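PDB 2D68: FOP from Homo sapiens, which forms a homodimer through its N-terminal LisH-containing domain, the part described here, and is required for anchoring microtubules to centrosomes and for ciliation. Local coordinates for residues B[54-58]-B[69-74]. Residues are numbered along the deposited sequence; the frame is centred on the assembly and turned at random.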
loop_
_atom_site.group_PDB
_atom_site.type_symbol
_atom_site.label_atom_id
_atom_site.label_comp_id
_atom_site.label_asym_id
_atom_site.label_seq_id
_atom_site.Cartn_x
_atom_site.Cartn_y
_atom_site.Cartn_z
ATOM N N ARG B 54 1.796 -11.587 4.980
ATOM C CA ARG B 54 2.231 -10.657 6.018
ATOM C C ARG B 54 3.539 -11.040 6.735
ATOM O O ARG B 54 4.432 -10.204 6.869
ATOM C CB ARG B 54 1.132 -10.496 7.061
ATOM C CG ARG B 54 1.503 -9.534 8.180
ATOM C CD ARG B 54 0.421 -9.452 9.205
ATOM N NE ARG B 54 0.886 -8.655 10.336
ATOM C CZ ARG B 54 0.387 -7.475 10.693
ATOM N NH1 ARG B 54 -0.603 -6.918 10.000
ATOM N NH2 ARG B 54 0.904 -6.856 11.755
ATOM N N GLU B 55 3.649 -12.278 7.218
ATOM C CA GLU B 55 4.830 -12.626 8.029
ATOM C C GLU B 55 6.103 -12.804 7.188
ATOM O O GLU B 55 7.211 -12.514 7.643
ATOM C CB GLU B 55 4.562 -13.851 8.914
ATOM C CG GLU B 55 3.226 -13.800 9.687
ATOM C CD GLU B 55 2.990 -12.488 10.440
ATOM O OE1 GLU B 55 3.976 -11.771 10.764
ATOM O OE2 GLU B 55 1.809 -12.194 10.730
ATOM N N ASN B 56 5.916 -13.213 5.934
ATOM C CA ASN B 56 6.987 -13.221 4.939
ATOM C C ASN B 56 7.501 -11.782 4.763
ATOM O O ASN B 56 8.706 -11.513 4.807
ATOM C CB ASN B 56 6.418 -13.795 3.637
ATOM C CG ASN B 56 7.400 -13.783 2.484
ATOM O OD1 ASN B 56 8.075 -12.796 2.224
ATOM N ND2 ASN B 56 7.422 -14.874 1.743
ATOM N N LEU B 57 6.571 -10.848 4.575
ATOM C CA LEU B 57 6.959 -9.454 4.401
ATOM C C LEU B 57 7.656 -8.900 5.637
ATOM O O LEU B 57 8.658 -8.210 5.507
ATOM C CB LEU B 57 5.722 -8.609 4.093
ATOM C CG LEU B 57 4.921 -9.062 2.884
ATOM C CD1 LEU B 57 3.719 -8.159 2.740
ATOM C CD2 LEU B 57 5.718 -9.048 1.610
ATOM N N ALA B 58 7.127 -9.202 6.823
ATOM C CA ALA B 58 7.735 -8.706 8.058
ATOM C C ALA B 58 9.166 -9.217 8.197
ATOM O O ALA B 58 10.077 -8.460 8.532
ATOM C CB ALA B 58 6.902 -9.098 9.253
ATOM N N THR B 69 2.624 -4.261 16.875
ATOM C CA THR B 69 2.483 -4.355 15.418
ATOM C C THR B 69 1.249 -5.133 14.984
ATOM O O THR B 69 0.690 -4.871 13.902
ATOM C CB THR B 69 3.709 -5.017 14.740
ATOM O OG1 THR B 69 3.901 -6.332 15.280
ATOM C CG2 THR B 69 4.971 -4.188 14.903
ATOM N N VAL B 70 0.837 -6.112 15.800
ATOM C CA VAL B 70 -0.232 -7.050 15.388
ATOM C C VAL B 70 -1.579 -6.384 15.128
ATOM O O VAL B 70 -2.408 -6.913 14.349
ATOM C CB VAL B 70 -0.392 -8.286 16.346
ATOM C CG1 VAL B 70 0.869 -9.115 16.345
ATOM C CG2 VAL B 70 -0.818 -7.877 17.768
ATOM N N GLY B 71 -1.774 -5.225 15.761
ATOM C CA GLY B 71 -3.047 -4.505 15.739
ATOM C C GLY B 71 -3.230 -3.580 14.555
ATOM O O GLY B 71 -4.249 -2.892 14.446
ATOM N N GLY B 72 -2.247 -3.560 13.655
ATOM C CA GLY B 72 -2.343 -2.714 12.459
ATOM C C GLY B 72 -1.811 -3.426 11.233
ATOM O O GLY B 72 -1.148 -4.451 11.353
ATOM N N PRO B 73 -2.092 -2.881 10.039
ATOM C CA PRO B 73 -1.505 -3.469 8.835
ATOM C C PRO B 73 0.005 -3.239 8.886
ATOM O O PRO B 73 0.479 -2.350 9.607
ATOM C CB PRO B 73 -2.146 -2.662 7.689
ATOM C CG PRO B 73 -2.408 -1.306 8.343
ATOM C CD PRO B 73 -2.861 -1.665 9.750
ATOM N N LEU B 74 0.765 -4.040 8.157
ATOM C CA LEU B 74 2.206 -3.900 8.220
ATOM C C LEU B 74 2.669 -2.514 7.738
ATOM O O LEU B 74 3.644 -1.964 8.253
ATOM C CB LEU B 74 2.874 -5.040 7.448
ATOM C CG LEU B 74 4.259 -5.411 7.932
ATOM C CD1 LEU B 74 4.214 -5.917 9.374
ATOM C CD2 LEU B 74 4.819 -6.491 6.997
#
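Arg-54, at the start of helix 54-61, and Leu-74, in segment 69-74, carry a mixed polar and apolar contact that ties this helix to the end of helix 67-70 and the turn after it that leads toward helix 74-80. With CG anti to the backbone N (chi1 -180°) and the chain extended as far as NE, the arginine sends its guanidinium across to the turn, a span suited to so long a side chain. There NH1 (2.9 Å) and NH2 (3.2 Å) of Arg-54 both hold Gly-72 O, which lies almost in the guanidinium plane. NH2 also reaches Thr-69 O at 2.9 Å, a bent bond (N-H...O 132°) with the donor well above the carbonyl plane; Gly-72 N meets that oxygen from the other face, at 3.2 Å. All this belongs to the all-helical FOP dimerisation domain, where Glu-27 of the LisH region forms a salt bridge with Arg-54 NH1 and Glu-65 one with Arg-54 NE. Glu-27 also accepts a bond from Leu-74 N, so one carboxylate serves both sides. A methionine in place of this arginine would probably leave Gly-72 O without either donor, Thr-69 O with one donor fewer and both glutamates without this positive mate. Leu-74 CD1 lies over one guanidinium face, offset toward the rim. The other branch, CD2, packs 3.7 Å from Leu-57 CB and 4.0 Å from Ala-58 CB; the alanine's small methyl lets the branched leucine come close to the helix. Pro-73, whose CB is directed away from segment 54-58, packs on Phe-31 and on Phe-12 of the second subunit.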